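Local structure of adenylate cyclase-like protein (Chlamydia trachomatis, 4QO6) at residues Ser104-Thr109 / Lys133-Ser138. The protein is a structural component of the inner-membrane ring of the chlamydial type III secretion system, represented here by its extended periplasmic region of BON-like domains. Numbering follows the deposited sequence.
Sequences SGYLKT and KVIIES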
# COMPACT_ATOMS: atom_id res chain seq x y z
N SER A 104 3.72 0.08 1.10
CA SER A 104 2.43 0.54 1.61
C SER A 104 2.51 0.79 3.09
O SER A 104 3.43 0.32 3.72
CB SER A 104 1.32 -0.48 1.29
OG SER A 104 1.61 -1.67 1.98
N GLY A 105 1.50 1.49 3.60
CA GLY A 105 1.36 1.89 5.01
C GLY A 105 1.11 3.40 5.15
O GLY A 105 0.83 4.07 4.16
N TYR A 106 1.27 3.93 6.37
CA TYR A 106 1.04 5.34 6.72
C TYR A 106 2.31 6.00 7.19
O TYR A 106 3.06 5.37 7.87
CB TYR A 106 -0.01 5.45 7.87
CG TYR A 106 -1.34 4.93 7.45
CD1 TYR A 106 -2.19 5.72 6.69
CD2 TYR A 106 -1.74 3.64 7.75
CE1 TYR A 106 -3.40 5.22 6.24
CE2 TYR A 106 -2.96 3.15 7.33
CZ TYR A 106 -3.78 3.95 6.59
OH TYR A 106 -4.99 3.45 6.16
N LEU A 107 2.54 7.25 6.83
CA LEU A 107 3.56 8.12 7.44
C LEU A 107 2.80 9.37 7.87
O LEU A 107 1.68 9.61 7.42
CB LEU A 107 4.70 8.53 6.45
CG LEU A 107 5.60 7.36 6.01
CD1 LEU A 107 6.53 7.66 4.86
CD2 LEU A 107 6.40 6.87 7.20
N LYS A 108 3.42 10.15 8.75
CA LYS A 108 2.75 11.25 9.42
C LYS A 108 2.75 12.44 8.51
O LYS A 108 1.71 13.01 8.31
CB LYS A 108 3.44 11.59 10.74
CG LYS A 108 2.73 12.63 11.59
CD LYS A 108 1.80 11.99 12.62
CE LYS A 108 0.88 13.03 13.26
NZ LYS A 108 -0.29 12.41 13.94
N THR A 109 3.91 12.77 7.93
CA THR A 109 4.09 13.98 7.12
C THR A 109 4.86 13.77 5.82
O THR A 109 5.49 12.73 5.65
CB THR A 109 4.92 15.02 7.93
OG1 THR A 109 6.15 14.42 8.37
CG2 THR A 109 4.12 15.53 9.12
N LYS A 133 2.51 3.27 -2.62
CA LYS A 133 1.17 3.42 -2.14
C LYS A 133 1.09 3.91 -0.71
O LYS A 133 0.05 3.88 -0.09
CB LYS A 133 0.42 2.09 -2.28
CG LYS A 133 0.25 1.67 -3.72
CD LYS A 133 -0.99 0.79 -3.83
CE LYS A 133 -1.34 0.46 -5.27
NZ LYS A 133 -0.94 -0.95 -5.59
N VAL A 134 2.17 4.44 -0.18
CA VAL A 134 2.15 4.91 1.17
C VAL A 134 1.17 6.09 1.29
O VAL A 134 1.13 6.96 0.42
CB VAL A 134 3.58 5.31 1.61
CG1 VAL A 134 3.54 6.01 2.96
CG2 VAL A 134 4.44 4.06 1.69
N ILE A 135 0.40 6.11 2.38
CA ILE A 135 -0.55 7.19 2.65
C ILE A 135 0.10 8.27 3.57
O ILE A 135 0.64 7.93 4.62
CB ILE A 135 -1.81 6.62 3.33
CG1 ILE A 135 -2.42 5.40 2.59
CG2 ILE A 135 -2.88 7.70 3.52
CD1 ILE A 135 -3.22 5.74 1.38
N ILE A 136 0.04 9.57 3.21
CA ILE A 136 0.58 10.63 4.12
C ILE A 136 -0.55 11.21 5.00
O ILE A 136 -1.51 11.77 4.49
CB ILE A 136 1.27 11.79 3.36
CG1 ILE A 136 2.31 11.27 2.35
CG2 ILE A 136 1.93 12.77 4.33
CD1 ILE A 136 3.31 10.29 2.94
N GLU A 137 -0.44 11.07 6.31
CA GLU A 137 -1.52 11.52 7.21
C GLU A 137 -1.86 13.01 7.11
O GLU A 137 -3.02 13.36 6.99
CB GLU A 137 -1.23 11.11 8.66
CG GLU A 137 -1.51 9.62 8.92
CD GLU A 137 -0.87 9.07 10.19
OE1 GLU A 137 -0.23 9.83 10.95
OE2 GLU A 137 -1.04 7.84 10.43
N SER A 138 -0.86 13.88 7.09
CA SER A 138 -1.09 15.30 6.88
C SER A 138 -1.92 15.57 5.61
O SER A 138 -2.73 16.47 5.59
CB SER A 138 0.22 16.10 6.86
OG SER A 138 0.94 15.90 5.65
O HOH W 1 -0.76 2.22 1.59
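Gly105 O receives the N-H of Ile135 at 2.7 Å along a nearly straight line, and the CA-H of Val134 adds a weaker contact to the same oxygen. From there two parallel strands pair in the usual alternating way: Leu107 N donates to Ile135 O, and Leu107 O accepts from Glu137 N at 2.8 Å. A fourth bond, Ser138 N to Lys108 O, carries the pairing into helix 137-150. At the start a water replaces a direct bond, accepting from Gly105 N and donating to Lys133 O.

Side chains sort onto two faces. On one, the Tyr106 ring lies alongside Ile135, with CD1 3.5 Å from Ile135 CB, while its hydroxyl bonds to Gly191 O. Leu107 and Ile136 form the other, and Val134 CG1, anti to the Val134 backbone N (chi1 172°), reaches Leu107 CD1 at 3.9 Å. Glu137 reaches back over the end of the first strand, its carboxylate between Tyr106 and Lys108: OE2 passes 3.7 Å from Tyr106 CB and bonds to Asn162 N, whereas OE1 lies beside the Lys108 chain, only a long salt bridge (3.9 Å) from NZ.

The pairing closes the beta-alpha-beta unit of strand 100-107, helix 110-123 and strand 130-136, consistent with a BON-like fold of the periplasmic region. Leu107 and Ile136 face that helix, at Leu116 and Ala113, whereas Tyr106 and Glu137 pack on Phe160 of strand 157-161, joining this sheet to the following one.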